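Side-chain contacts in Abbfa_003403 (Acinetobacter baumannii, PDB 4ZXH), which probably builds a peptide product on a carrier-bound phosphopantetheine arm, using condensation, adenylation, carrier and thioesterase domains of a nonribosomal peptide synthetase: residues W1136-A1141 with I1248-Y1253; M1162-A1167 with G1295-I1300; I1169-P1174 with W1280-K1285. All blocks are in the same frame, centred on the assembly; numbering follows the deposited sequence.

Contact 1 (W1136-A1141 with I1248-Y1253)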
loop_
_atom_site.group_PDB
_atom_site.type_symbol
_atom_site.label_atom_id
_atom_site.label_comp_id
_atom_site.label_asym_id
_atom_site.label_seq_id
_atom_site.Cartn_x
_atom_site.Cartn_y
_atom_site.Cartn_z
ATOM N N TRP A 1136 -8.060 -6.002 45.559
ATOM C CA TRP A 1136 -6.964 -5.172 45.991
ATOM C C TRP A 1136 -7.598 -3.932 46.582
ATOM O O TRP A 1136 -8.589 -3.441 46.052
ATOM C CB TRP A 1136 -6.015 -4.836 44.827
ATOM C CG TRP A 1136 -5.146 -3.682 45.167
ATOM C CD1 TRP A 1136 -4.088 -3.680 46.033
ATOM C CD2 TRP A 1136 -5.277 -2.344 44.690
ATOM N NE1 TRP A 1136 -3.535 -2.420 46.108
ATOM C CE2 TRP A 1136 -4.254 -1.576 45.298
ATOM C CE3 TRP A 1136 -6.156 -1.709 43.802
ATOM C CZ2 TRP A 1136 -4.092 -0.211 45.055
ATOM C CZ3 TRP A 1136 -5.990 -0.338 43.554
ATOM C CH2 TRP A 1136 -4.974 0.388 44.186
ATOM N N CYS A 1137 -7.060 -3.431 47.686
ATOM C CA CYS A 1137 -7.609 -2.215 48.294
ATOM C C CYS A 1137 -9.125 -2.366 48.562
ATOM O O CYS A 1137 -9.574 -3.354 49.157
ATOM C CB CYS A 1137 -7.322 -1.006 47.386
ATOM S SG CYS A 1137 -7.629 0.646 48.092
ATOM N N PHE A 1138 -9.905 -1.405 48.088
ATOM C CA PHE A 1138 -11.356 -1.374 48.286
ATOM C C PHE A 1138 -12.065 -2.634 47.746
ATOM O O PHE A 1138 -13.098 -3.057 48.276
ATOM C CB PHE A 1138 -11.893 -0.110 47.632
ATOM C CG PHE A 1138 -13.360 0.102 47.791
ATOM C CD1 PHE A 1138 -13.898 0.429 49.020
ATOM C CD2 PHE A 1138 -14.202 0.036 46.686
ATOM C CE1 PHE A 1138 -15.259 0.644 49.157
ATOM C CE2 PHE A 1138 -15.559 0.259 46.813
ATOM C CZ PHE A 1138 -16.088 0.563 48.050
ATOM N N GLY A 1139 -11.493 -3.246 46.711
ATOM C CA GLY A 1139 -11.988 -4.533 46.235
ATOM C C GLY A 1139 -12.144 -5.562 47.356
ATOM O O GLY A 1139 -13.164 -6.248 47.436
ATOM N N GLY A 1140 -11.131 -5.660 48.220
ATOM C CA GLY A 1140 -11.210 -6.469 49.423
ATOM C C GLY A 1140 -12.443 -6.184 50.271
ATOM O O GLY A 1140 -13.070 -7.128 50.777
ATOM N N ALA A 1141 -12.810 -4.905 50.419
ATOM C CA ALA A 1141 -13.990 -4.537 51.215
ATOM C C ALA A 1141 -15.302 -4.982 50.552
ATOM O O ALA A 1141 -16.205 -5.457 51.227
ATOM C CB ALA A 1141 -14.017 -3.063 51.467
ATOM N N ILE A 1248 -17.984 7.570 48.461
ATOM C CA ILE A 1248 -19.169 7.647 49.295
ATOM C C ILE A 1248 -19.552 6.266 49.834
ATOM O O ILE A 1248 -20.025 6.142 50.966
ATOM C CB ILE A 1248 -20.339 8.238 48.498
ATOM C CG1 ILE A 1248 -19.983 9.636 48.004
ATOM C CG2 ILE A 1248 -21.560 8.313 49.325
ATOM C CD1 ILE A 1248 -21.014 10.222 47.037
ATOM N N ALA A 1249 -19.339 5.221 49.029
ATOM C CA ALA A 1249 -19.661 3.878 49.478
ATOM C C ALA A 1249 -18.750 3.504 50.636
ATOM O O ALA A 1249 -19.216 3.025 51.678
ATOM C CB ALA A 1249 -19.532 2.883 48.349
ATOM N N LEU A 1250 -17.453 3.745 50.456
ATOM C CA LEU A 1250 -16.479 3.523 51.520
ATOM C C LEU A 1250 -16.865 4.294 52.779
ATOM O O LEU A 1250 -16.871 3.745 53.885
ATOM C CB LEU A 1250 -15.077 3.943 51.075
ATOM C CG LEU A 1250 -13.979 3.680 52.106
ATOM C CD1 LEU A 1250 -14.068 2.213 52.520
ATOM C CD2 LEU A 1250 -12.604 3.968 51.526
ATOM N N GLN A 1251 -17.203 5.565 52.568
ATOM C CA GLN A 1251 -17.516 6.518 53.610
ATOM C C GLN A 1251 -18.702 6.089 54.460
ATOM O O GLN A 1251 -18.844 6.541 55.589
ATOM C CB GLN A 1251 -17.796 7.869 52.969
ATOM C CG GLN A 1251 -17.561 9.065 53.847
ATOM C CD GLN A 1251 -17.353 10.324 53.019
ATOM O OE1 GLN A 1251 -17.052 10.244 51.820
ATOM N NE2 GLN A 1251 -17.524 11.494 53.650
ATOM N N THR A 1252 -19.549 5.210 53.926
ATOM C CA THR A 1252 -20.767 4.803 54.637
ATOM C C THR A 1252 -20.884 3.288 54.916
ATOM O O THR A 1252 -21.988 2.774 55.125
ATOM C CB THR A 1252 -22.023 5.251 53.855
ATOM O OG1 THR A 1252 -22.011 4.665 52.552
ATOM C CG2 THR A 1252 -22.060 6.775 53.713
ATOM N N TYR A 1253 -19.754 2.584 54.942
ATOM C CA TYR A 1253 -19.736 1.138 55.166
ATOM C C TYR A 1253 -19.031 0.751 56.473
ATOM O O TYR A 1253 -17.807 0.837 56.562
ATOM C CB TYR A 1253 -19.060 0.434 53.981
ATOM C CG TYR A 1253 -19.087 -1.070 54.104
ATOM C CD1 TYR A 1253 -20.286 -1.736 54.285
ATOM C CD2 TYR A 1253 -17.920 -1.827 54.027
ATOM C CE1 TYR A 1253 -20.339 -3.110 54.404
ATOM C CE2 TYR A 1253 -17.964 -3.220 54.147
ATOM C CZ TYR A 1253 -19.190 -3.850 54.339
ATOM O OH TYR A 1253 -19.289 -5.218 54.463
#
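Phe1138 CG lies anti to the backbone N (chi1 -178°), which carries the ring off the first turn of helix 1138-1152 to the last turn of helix 1233-1251, where Leu1250 and Ala1249 receive it. The fold is that of an alpha/beta-hydrolase thioesterase. Residues 1136-1141 form the strand-to-helix turn that fits a nucleophile elbow, with Cys1137 as the likely nucleophile, and helix 1233-1251 belongs to the helical insertion between strands 1157-1163 and 1262-1267, the usual place of the lid in such domains. The two backbones stay well apart, the CA atoms of Phe1138 and Leu1250 being 7.8 Å from each other, and no hydrogen bond joins them, leaving apolar packing to carry the contact. Phe1138 and Leu1250 run past each other in opposite directions. Leu1250 CB and CD1 meet the ring obliquely, with Phe1138 CE1 3.8 Å from Leu1250 CB and Phe1138 CD1 3.9 Å from Leu1250 CD1. Farther round, Phe1138 CZ approaches Ala1249 CB at 4.2 Å. Ile1111 of helix 1111-1125 packs against Phe1138, Ala1249 and Tyr1253 alike, closing the group into a largely buried, mainly apolar cluster beside the presumed nucleophile. Where helix 1233-1251 ends, Tyr1253 starts out toward the other helix, and its hydroxyl is hydrogen-bonded to Glu1145 OE1, one turn beyond Ala1141. Across the segments themselves, this ring makes a looser approach, Tyr1253 CE2 lying 4.1 Å from Ala1141 O.

Contact 2 (M1162-A1167 with G1295-I1300)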
loop_
_atom_site.group_PDB
_atom_site.type_symbol
_atom_site.label_atom_id
_atom_site.label_comp_id
_atom_site.label_asym_id
_atom_site.label_seq_id
_atom_site.Cartn_x
_atom_site.Cartn_y
_atom_site.Cartn_z
ATOM N N MET A 1162 -7.384 -10.584 50.301
ATOM C CA MET A 1162 -7.384 -9.133 50.393
ATOM C C MET A 1162 -5.984 -8.618 50.299
ATOM O O MET A 1162 -5.145 -8.923 51.148
ATOM C CB MET A 1162 -8.014 -8.658 51.697
ATOM C CG MET A 1162 -9.513 -8.849 51.787
ATOM S SD MET A 1162 -10.019 -8.369 53.434
ATOM C CE MET A 1162 -11.537 -9.305 53.642
ATOM N N ILE A 1163 -5.724 -7.827 49.269
ATOM C CA ILE A 1163 -4.389 -7.289 49.088
ATOM C C ILE A 1163 -4.342 -5.835 49.573
ATOM O O ILE A 1163 -4.945 -4.945 48.971
ATOM C CB ILE A 1163 -3.950 -7.411 47.628
ATOM C CG1 ILE A 1163 -4.193 -8.848 47.148
ATOM C CG2 ILE A 1163 -2.487 -7.071 47.500
ATOM C CD1 ILE A 1163 -4.016 -9.043 45.677
ATOM N N ASP A 1164 -3.639 -5.635 50.690
ATOM C CA ASP A 1164 -3.514 -4.347 51.364
ATOM C C ASP A 1164 -4.839 -3.569 51.472
ATOM O O ASP A 1164 -4.907 -2.370 51.226
ATOM C CB ASP A 1164 -2.456 -3.497 50.672
ATOM C CG ASP A 1164 -1.772 -2.533 51.634
ATOM O OD1 ASP A 1164 -1.243 -2.990 52.678
ATOM O OD2 ASP A 1164 -1.796 -1.311 51.358
ATOM N N THR A 1165 -5.888 -4.278 51.853
ATOM C CA THR A 1165 -7.210 -3.697 52.037
ATOM C C THR A 1165 -7.348 -3.054 53.395
ATOM O O THR A 1165 -7.261 -3.739 54.414
ATOM C CB THR A 1165 -8.293 -4.783 51.908
ATOM O OG1 THR A 1165 -8.185 -5.379 50.624
ATOM C CG2 THR A 1165 -9.678 -4.219 52.088
ATOM N N ARG A 1166 -7.573 -1.746 53.428
ATOM C CA ARG A 1166 -7.839 -1.095 54.710
ATOM C C ARG A 1166 -9.218 -1.513 55.211
ATOM O O ARG A 1166 -10.180 -1.553 54.462
ATOM C CB ARG A 1166 -7.663 0.399 54.544
ATOM C CG ARG A 1166 -6.266 0.566 53.988
ATOM C CD ARG A 1166 -5.974 1.816 53.271
ATOM N NE ARG A 1166 -4.565 1.802 52.924
ATOM C CZ ARG A 1166 -4.004 2.634 52.062
ATOM N NH1 ARG A 1166 -4.748 3.544 51.465
ATOM N NH2 ARG A 1166 -2.704 2.564 51.816
ATOM N N ALA A 1167 -9.271 -1.951 56.458
ATOM C CA ALA A 1167 -10.495 -2.502 57.003
ATOM C C ALA A 1167 -11.534 -1.397 57.028
ATOM O O ALA A 1167 -11.191 -0.234 57.269
ATOM C CB ALA A 1167 -10.260 -3.076 58.409
ATOM N N GLY A 1295 6.713 -3.961 48.744
ATOM C CA GLY A 1295 5.919 -3.035 47.950
ATOM C C GLY A 1295 5.106 -2.120 48.843
ATOM O O GLY A 1295 5.011 -2.365 50.055
ATOM N N ASP A 1296 4.536 -1.059 48.268
ATOM C CA ASP A 1296 3.621 -0.192 49.022
ATOM C C ASP A 1296 2.208 -0.451 48.540
ATOM O O ASP A 1296 1.978 -1.425 47.822
ATOM C CB ASP A 1296 3.986 1.295 48.897
ATOM C CG ASP A 1296 4.032 1.793 47.455
ATOM O OD1 ASP A 1296 3.166 1.439 46.622
ATOM O OD2 ASP A 1296 4.948 2.579 47.148
ATOM N N HIS A 1297 1.279 0.426 48.912
ATOM C CA HIS A 1297 -0.136 0.224 48.633
ATOM C C HIS A 1297 -0.435 0.066 47.148
ATOM O O HIS A 1297 -1.301 -0.720 46.766
ATOM C CB HIS A 1297 -0.956 1.383 49.195
ATOM C CG HIS A 1297 -2.429 1.164 49.103
ATOM N ND1 HIS A 1297 -3.080 0.181 49.825
ATOM C CD2 HIS A 1297 -3.378 1.773 48.356
ATOM C CE1 HIS A 1297 -4.371 0.213 49.546
ATOM N NE2 HIS A 1297 -4.579 1.171 48.656
ATOM N N SER A 1298 0.278 0.806 46.307
ATOM C CA SER A 1298 0.153 0.622 44.864
ATOM C C SER A 1298 1.107 -0.434 44.256
ATOM O O SER A 1298 0.676 -1.295 43.494
ATOM C CB SER A 1298 0.357 1.960 44.164
ATOM O OG SER A 1298 -0.866 2.663 44.165
ATOM N N SER A 1299 2.389 -0.365 44.601
ATOM C CA SER A 1299 3.420 -1.137 43.923
ATOM C C SER A 1299 3.364 -2.626 44.227
ATOM O O SER A 1299 4.001 -3.421 43.544
ATOM C CB SER A 1299 4.807 -0.597 44.285
ATOM O OG SER A 1299 5.058 -0.692 45.682
ATOM N N ILE A 1300 2.601 -3.004 45.246
ATOM C CA ILE A 1300 2.387 -4.416 45.564
ATOM C C ILE A 1300 1.816 -5.148 44.336
ATOM O O ILE A 1300 2.071 -6.347 44.144
ATOM C CB ILE A 1300 1.444 -4.570 46.812
ATOM C CG1 ILE A 1300 1.271 -6.029 47.241
ATOM C CG2 ILE A 1300 0.090 -3.958 46.544
ATOM C CD1 ILE A 1300 2.465 -6.634 47.868
#
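The likely acid and base of the thioesterase active site meet here: Asp1164, just past the end of strand 1157-1163, faces His1297, on the loop between strand 1288-1293 and helix 1303-1316. His1297 ND1 donates to Asp1164 OD2 over 2.5 Å, a length not to be pressed at this resolution, and the bond is nearly straight, with an angle of 172° at the hydrogen. The carboxylate approaches the ring edge near its plane, although the two planes are turned 56° apart. Asp1164 O also lies in the ring plane, 3.1 Å from His1297 CE1. The second carboxylate oxygen, Asp1164 OD1, accepts from the backbone N of Ala1267; together with the bond at OD2 this probably limits the rotation of the carboxylate.

One face of the imidazole is covered by Arg1166, whose chain, extended from CG to NE, brings its guanidinium flat onto the ring from the opposite direction. Their centres are 3.5 Å apart and the planes differ by 19°; NH2 sits offset toward the rim, nearest His1297 CG and ND1. Trp1136 meets the histidine ring as well, and its NE1 binds His1297 O. Asp1296 N donates to Ser1299 OG at 2.7 Å, and Ser1299 N to Asp1296 OD1 at 2.8 Å, the latter an Asx motif; the pair spans the turn holding His1297. Ile1163 CG2 packs on Ile1300 CG1 at 3.9 Å, joining the strand to the 3-10 turn that leads into helix 1303-1316. Cys1137 SG lies next to His1297 NE2, which places the histidine between thiol and carboxylate, consistent with the Cys-His-Asp triad of an alpha/beta-hydrolase thioesterase.

Contact 3 (I1169-P1174 with W1280-K1285); sequences IPENVP and WDQLVK
Two short 3-10 turns, 1170-1172 and 1280-1282, face each other across side chains alone, the CA atoms of Ile1169 and Gln1282 coming within 8.2 Å. Ile1169 supplies the middle of the contact and uses two of its branches. Its CG1 is placed between the backbone N and the carbonyl carbon (chi1 65°), an orientation that sends CD1 up to the amide of Gln1282, with Ile1169 CD1 3.4 Å from Gln1282 OE1. The two side chains cross at about a right angle, and the methyl rests against the amide's carbon and oxygen. The other branch serves the buried side: Ile1169 CG2 lies 4.1 Å from Leu1283 CG, these two side chains sliding past each other in opposite directions.

On the exposed side Glu1171 and Gln1282 come together from opposite directions. The glutamate chain bends at chi2, whereas the glutamine is extended beyond CG, and Gln1282 NE2 donates to Glu1171 OE2 over 3.2 Å with an angle of 158° at the hydrogen. The acceptor lies in the amide plane, but the donor comes to OE2 from above the carboxylate plane, 41° out of it.

The contact joins the connection that follows strand 1157-1163 to the one that precedes strand 1288-1293, on the outer part of the thioesterase domain. Asn1172 ND2 binds Ala1167 O of its own connection and Leu1278 O of the other, so the second bond also links the two. A single bond between a neutral amide and a carboxylate, both exposed, probably competes with water, which suggests that most of the hold comes from the packing of the buried Ile1169 against Gln1282 and Leu1283.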
loop_
_atom_site.group_PDB
_atom_site.type_symbol
_atom_site.label_atom_id
_atom_site.label_comp_id
_atom_site.label_asym_id
_atom_site.label_seq_id
_atom_site.Cartn_x
_atom_site.Cartn_y
_atom_site.Cartn_z
ATOM N N ILE A 1169 -13.480 0.451 58.806
ATOM C CA ILE A 1169 -13.756 0.965 60.136
ATOM C C ILE A 1169 -13.529 2.481 60.093
ATOM O O ILE A 1169 -12.799 2.971 59.238
ATOM C CB ILE A 1169 -12.872 0.274 61.206
ATOM C CG1 ILE A 1169 -11.383 0.610 61.000
ATOM C CG2 ILE A 1169 -13.112 -1.248 61.206
ATOM C CD1 ILE A 1169 -10.489 0.167 62.154
ATOM N N PRO A 1170 -14.189 3.232 60.981
ATOM C CA PRO A 1170 -14.108 4.702 61.012
ATOM C C PRO A 1170 -12.703 5.333 60.959
ATOM O O PRO A 1170 -12.534 6.281 60.191
ATOM C CB PRO A 1170 -14.797 5.038 62.340
ATOM C CG PRO A 1170 -15.866 4.014 62.445
ATOM C CD PRO A 1170 -15.241 2.734 61.890
ATOM N N GLU A 1171 -11.738 4.846 61.744
ATOM C CA GLU A 1171 -10.348 5.336 61.698
ATOM C C GLU A 1171 -9.775 5.448 60.273
ATOM O O GLU A 1171 -8.909 6.278 59.998
ATOM C CB GLU A 1171 -9.409 4.413 62.478
ATOM C CG GLU A 1171 -9.632 4.234 63.957
ATOM C CD GLU A 1171 -10.609 3.109 64.304
ATOM O OE1 GLU A 1171 -11.615 2.903 63.577
ATOM O OE2 GLU A 1171 -10.337 2.403 65.301
ATOM N N ASN A 1172 -10.234 4.578 59.381
ATOM C CA ASN A 1172 -9.610 4.419 58.071
ATOM C C ASN A 1172 -10.250 5.223 56.963
ATOM O O ASN A 1172 -9.795 5.177 55.807
ATOM C CB ASN A 1172 -9.626 2.952 57.654
ATOM C CG ASN A 1172 -8.750 2.101 58.512
ATOM O OD1 ASN A 1172 -7.952 2.606 59.312
ATOM N ND2 ASN A 1172 -8.868 0.790 58.339
ATOM N N VAL A 1173 -11.319 5.929 57.302
ATOM C CA VAL A 1173 -12.030 6.733 56.328
ATOM C C VAL A 1173 -11.154 7.941 56.057
ATOM O O VAL A 1173 -10.592 8.531 56.990
ATOM C CB VAL A 1173 -13.452 7.146 56.838
ATOM C CG1 VAL A 1173 -14.248 7.844 55.750
ATOM C CG2 VAL A 1173 -14.197 5.930 57.323
ATOM N N PRO A 1174 -10.997 8.286 54.776
ATOM C CA PRO A 1174 -10.182 9.437 54.355
ATOM C C PRO A 1174 -10.692 10.744 54.939
ATOM O O PRO A 1174 -11.887 10.863 55.145
ATOM C CB PRO A 1174 -10.324 9.432 52.823
ATOM C CG PRO A 1174 -10.628 8.002 52.473
ATOM C CD PRO A 1174 -11.464 7.477 53.636
ATOM N N TRP A 1280 -7.965 -4.796 60.547
ATOM C CA TRP A 1280 -8.845 -5.973 60.468
ATOM C C TRP A 1280 -8.972 -6.722 61.782
ATOM O O TRP A 1280 -9.919 -7.488 61.977
ATOM C CB TRP A 1280 -8.377 -6.941 59.369
ATOM C CG TRP A 1280 -8.792 -6.473 58.019
ATOM C CD1 TRP A 1280 -8.034 -5.780 57.131
ATOM C CD2 TRP A 1280 -10.089 -6.612 57.422
ATOM N NE1 TRP A 1280 -8.762 -5.503 55.999
ATOM C CE2 TRP A 1280 -10.032 -5.998 56.152
ATOM C CE3 TRP A 1280 -11.287 -7.215 57.825
ATOM C CZ2 TRP A 1280 -11.133 -5.952 55.283
ATOM C CZ3 TRP A 1280 -12.387 -7.175 56.951
ATOM C CH2 TRP A 1280 -12.294 -6.550 55.699
ATOM N N ASP A 1281 -8.025 -6.502 62.685
ATOM C CA ASP A 1281 -8.108 -7.093 64.012
ATOM C C ASP A 1281 -9.380 -6.673 64.760
ATOM O O ASP A 1281 -9.704 -7.254 65.790
ATOM C CB ASP A 1281 -6.868 -6.735 64.853
ATOM C CG ASP A 1281 -6.606 -5.233 64.934
ATOM O OD1 ASP A 1281 -6.782 -4.530 63.916
ATOM O OD2 ASP A 1281 -6.241 -4.746 66.027
ATOM N N GLN A 1282 -10.100 -5.670 64.257
ATOM C CA GLN A 1282 -11.303 -5.205 64.943
ATOM C C GLN A 1282 -12.556 -5.822 64.329
ATOM O O GLN A 1282 -13.668 -5.587 64.799
ATOM C CB GLN A 1282 -11.414 -3.683 64.898
ATOM C CG GLN A 1282 -10.172 -2.916 65.322
ATOM C CD GLN A 1282 -10.428 -1.417 65.418
ATOM O OE1 GLN A 1282 -11.541 -0.950 65.183
ATOM N NE2 GLN A 1282 -9.385 -0.654 65.717
ATOM N N LEU A 1283 -12.370 -6.609 63.275
ATOM C CA LEU A 1283 -13.485 -7.224 62.566
ATOM C C LEU A 1283 -13.368 -8.733 62.546
ATOM O O LEU A 1283 -14.371 -9.438 62.610
ATOM C CB LEU A 1283 -13.560 -6.714 61.127
ATOM C CG LEU A 1283 -13.932 -5.253 60.945
ATOM C CD1 LEU A 1283 -14.038 -4.930 59.471
ATOM C CD2 LEU A 1283 -15.233 -4.957 61.673
ATOM N N VAL A 1284 -12.141 -9.228 62.427
ATOM C CA VAL A 1284 -11.916 -10.663 62.288
ATOM C C VAL A 1284 -11.061 -11.174 63.440
ATOM O O VAL A 1284 -10.074 -10.543 63.807
ATOM C CB VAL A 1284 -11.249 -10.981 60.947
ATOM C CG1 VAL A 1284 -11.093 -12.475 60.782
ATOM C CG2 VAL A 1284 -12.080 -10.385 59.801
ATOM N N LYS A 1285 -11.447 -12.298 64.029
ATOM C CA LYS A 1285 -10.794 -12.746 65.255
ATOM C C LYS A 1285 -9.795 -13.879 65.033
ATOM O O LYS A 1285 -8.592 -13.711 65.254
ATOM C CB LYS A 1285 -11.841 -13.187 66.283
#

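All three contacts lie in the thioesterase domain, their centres 11 to 15 Å apart; contacts 2 and 3 share the connection after strand 1157-1163, while contact 1 joins two helices. Contacts 1 and 2 are buried and contact 3 is partly buried, with a polar, exposed side. Contact 1 is mainly apolar, with no hydrogen bond across it, contact 2 joins hydrogen bonding and stacking to a small apolar pair, and contact 3 sets one bond over aliphatic packing. Contacts 1 and 2 meet directly at the presumed active site, where Cys1137 O pairs with Thr1165 OG1. Contact 3 is tied to contact 2 through Trp1280 NE1 and Thr1165 O, and brushes contact 1 where Val1173 touches Gln1251.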